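Local coordinates for transketolase (Campylobacter jejuni, PDB 3L84), which belongs to the transketolase family of thiamine diphosphate-binding proteins and forms a dimer of three-domain chains, at residues M20-H28 / D87-H95. Sequence-based numbering, arbitrary orientation. Where two conformers were deposited one is given.
Sequences MVQKANSGH and DLKNFRQLH
Phe91 packs against the last turn of helix 3-24, which ends at Ala24 and is closed by a Schellman motif with Asn25 at positive phi. The contact lies in the thiamine diphosphate-binding domain of the transketolase fold, where two turns spanning 88-93 lead the chain onward.

Apolar packing centres on the Phe91 ring. In one of its two conformers, selenomethionine Met20 bends at chi3 (57°), which brings its methyl CE over the ring, off-centre, in a CH-pi contact 4.1 Å from the centroid. The same ring meets Val21 CG2 through CE2 at 3.8 Å and Ala24 CB through CD2, while Arg92 CG lies over the centre of one face. In that same conformer Met20 SE leans on Leu88 CB, and Ser74 and Ala70 of helix 69-79 also touch this side chain.

Polar links flank this packing. The Lys23 chain runs out extended and turns only at chi4 (-63°), so that NZ donates a hydrogen bond to Lys89 O at 2.8 Å, lying in the carbonyl plane. Nearby, a water bridges Met20 O and Leu88 O.

Arg92 stretches along the loop 26-28, one face of its guanidinium turned to Gly27 CA, which sits toward the rim. The strongest partner of NH1 is Asp449 of the second subunit, a salt bridge that carries the contact into the dimer interface; NH2 bonds to Gly100 O and lies at the edge of the His28 ring. A second water is held by His28 ND1 at 2.8 Å and, weakly, by Arg92 NE. Arg92 NH1 also donates to Ser26 OG at 3.0 Å, the hydroxyl sitting 20° out of the guanidinium plane.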
# COMPACT_ATOMS: atom_id res chain seq x y z
N MSE A 20 -3.77 -28.34 18.60
CA MSE A 20 -3.78 -28.13 17.14
C MSE A 20 -2.47 -27.63 16.59
O MSE A 20 -1.96 -28.11 15.64
CB MSE A 20 -4.86 -27.11 16.74
CG MSE A 20 -6.21 -27.62 16.90
SE MSE A 20 -7.57 -26.20 16.85
CE MSE A 20 -7.00 -25.70 15.24
N VAL A 21 -1.93 -26.65 17.26
CA VAL A 21 -0.65 -26.08 16.89
C VAL A 21 0.47 -27.11 17.06
O VAL A 21 1.35 -27.26 16.22
CB VAL A 21 -0.35 -24.82 17.74
CG1 VAL A 21 1.10 -24.34 17.57
CG2 VAL A 21 -1.34 -23.73 17.35
N GLN A 22 0.42 -27.88 18.14
CA GLN A 22 1.46 -28.84 18.43
C GLN A 22 1.47 -29.97 17.38
O GLN A 22 2.53 -30.34 16.89
CB GLN A 22 1.31 -29.40 19.83
CG GLN A 22 2.53 -30.08 20.38
CD GLN A 22 3.68 -29.12 20.53
OE1 GLN A 22 3.50 -27.99 20.98
NE2 GLN A 22 4.89 -29.56 20.15
N LYS A 23 0.28 -30.44 17.00
CA LYS A 23 0.17 -31.51 16.01
C LYS A 23 0.68 -31.03 14.66
O LYS A 23 1.35 -31.78 13.94
CB LYS A 23 -1.26 -32.03 15.93
CG LYS A 23 -1.43 -33.25 14.99
CD LYS A 23 -2.85 -33.83 15.14
CE LYS A 23 -3.05 -35.08 14.28
NZ LYS A 23 -2.92 -34.84 12.80
N ALA A 24 0.37 -29.78 14.31
CA ALA A 24 0.87 -29.20 13.06
C ALA A 24 2.36 -28.89 13.12
O ALA A 24 3.00 -28.65 12.08
CB ALA A 24 0.09 -27.91 12.72
N ASN A 25 2.93 -28.82 14.33
CA ASN A 25 4.27 -28.26 14.52
C ASN A 25 4.43 -26.89 13.86
O ASN A 25 5.47 -26.57 13.28
CB ASN A 25 5.37 -29.22 14.05
CG ASN A 25 6.73 -28.89 14.67
OD1 ASN A 25 6.81 -28.26 15.73
ND2 ASN A 25 7.79 -29.29 13.98
N SER A 26 3.38 -26.08 13.93
CA SER A 26 3.34 -24.80 13.23
C SER A 26 2.15 -24.02 13.75
O SER A 26 1.11 -24.61 14.00
CB SER A 26 3.14 -25.03 11.72
OG SER A 26 3.06 -23.76 11.06
N GLY A 27 2.32 -22.71 13.92
CA GLY A 27 1.23 -21.86 14.27
C GLY A 27 1.45 -21.06 15.52
O GLY A 27 2.56 -20.99 16.02
N HIS A 28 0.38 -20.51 16.03
CA HIS A 28 0.42 -19.39 16.97
C HIS A 28 -0.43 -19.68 18.17
O HIS A 28 -1.64 -19.52 18.13
CB HIS A 28 -0.10 -18.14 16.27
CG HIS A 28 0.68 -17.74 15.06
ND1 HIS A 28 0.51 -18.31 13.83
CD2 HIS A 28 1.60 -16.76 14.91
CE1 HIS A 28 1.31 -17.71 12.96
NE2 HIS A 28 1.99 -16.76 13.61
N ASP A 87 -11.11 -32.06 11.33
CA ASP A 87 -10.62 -30.83 10.70
C ASP A 87 -9.60 -30.10 11.60
O ASP A 87 -8.58 -29.60 11.14
CB ASP A 87 -11.79 -29.88 10.38
CG ASP A 87 -12.70 -30.40 9.30
OD1 ASP A 87 -12.24 -31.09 8.35
OD2 ASP A 87 -13.92 -30.07 9.37
N LEU A 88 -9.89 -30.05 12.89
CA LEU A 88 -8.95 -29.43 13.83
C LEU A 88 -7.60 -30.17 13.84
O LEU A 88 -6.56 -29.55 13.93
CB LEU A 88 -9.53 -29.37 15.25
CG LEU A 88 -10.89 -28.69 15.45
CD1 LEU A 88 -11.21 -28.57 16.94
CD2 LEU A 88 -10.90 -27.30 14.80
N LYS A 89 -7.65 -31.50 13.71
CA LYS A 89 -6.45 -32.31 13.62
C LYS A 89 -5.68 -32.16 12.31
O LYS A 89 -4.62 -32.72 12.17
CB LYS A 89 -6.83 -33.79 13.83
CG LYS A 89 -7.20 -34.08 15.26
CD LYS A 89 -7.74 -35.50 15.47
CE LYS A 89 -8.23 -35.69 16.92
NZ LYS A 89 -8.79 -37.04 17.20
N ASN A 90 -6.24 -31.42 11.36
CA ASN A 90 -5.65 -31.14 10.06
C ASN A 90 -5.22 -29.66 9.96
O ASN A 90 -4.98 -29.16 8.85
CB ASN A 90 -6.66 -31.45 8.95
CG ASN A 90 -6.97 -32.92 8.86
OD1 ASN A 90 -6.18 -33.76 9.31
ND2 ASN A 90 -8.11 -33.25 8.29
N PHE A 91 -5.13 -28.96 11.09
CA PHE A 91 -4.71 -27.59 11.09
C PHE A 91 -3.42 -27.39 10.30
O PHE A 91 -2.45 -28.12 10.46
CB PHE A 91 -4.53 -27.16 12.55
CG PHE A 91 -4.12 -25.73 12.79
CD1 PHE A 91 -4.92 -24.66 12.38
CD2 PHE A 91 -2.95 -25.42 13.47
CE1 PHE A 91 -4.58 -23.35 12.69
CE2 PHE A 91 -2.61 -24.12 13.78
CZ PHE A 91 -3.43 -23.09 13.40
N ARG A 92 -3.45 -26.40 9.44
CA ARG A 92 -2.29 -25.97 8.67
C ARG A 92 -1.77 -26.99 7.65
O ARG A 92 -0.70 -26.82 7.10
CB ARG A 92 -1.16 -25.44 9.56
CG ARG A 92 -1.42 -24.03 10.10
CD ARG A 92 -0.42 -23.57 11.20
NE ARG A 92 -0.62 -22.15 11.35
CZ ARG A 92 0.11 -21.17 10.83
NH1 ARG A 92 1.29 -21.40 10.31
NH2 ARG A 92 -0.37 -19.93 10.82
N GLN A 93 -2.56 -28.00 7.35
CA GLN A 93 -2.17 -29.03 6.38
C GLN A 93 -2.82 -28.78 5.02
O GLN A 93 -3.95 -28.28 4.93
CB GLN A 93 -2.53 -30.42 6.87
CG GLN A 93 -1.90 -30.78 8.21
CD GLN A 93 -0.46 -30.35 8.31
OE1 GLN A 93 -0.10 -29.45 9.12
NE2 GLN A 93 0.37 -30.88 7.44
N LEU A 94 -2.11 -29.18 3.96
CA LEU A 94 -2.57 -28.91 2.62
C LEU A 94 -3.98 -29.40 2.41
O LEU A 94 -4.31 -30.55 2.69
CB LEU A 94 -1.64 -29.56 1.60
CG LEU A 94 -1.89 -29.23 0.15
CD1 LEU A 94 -1.46 -27.76 -0.08
CD2 LEU A 94 -1.10 -30.18 -0.77
N HIS A 95 -4.81 -28.48 1.91
CA HIS A 95 -6.20 -28.69 1.53
C HIS A 95 -7.16 -28.93 2.67
O HIS A 95 -8.32 -29.32 2.45
CB HIS A 95 -6.33 -29.74 0.42
CG HIS A 95 -5.51 -29.42 -0.81
ND1 HIS A 95 -4.79 -30.37 -1.49
CD2 HIS A 95 -5.25 -28.24 -1.43
CE1 HIS A 95 -4.16 -29.81 -2.51
NE2 HIS A 95 -4.40 -28.51 -2.48
O HOH W 1 -3.70 -30.15 14.29
O HOH W 2 -1.60 -20.18 13.57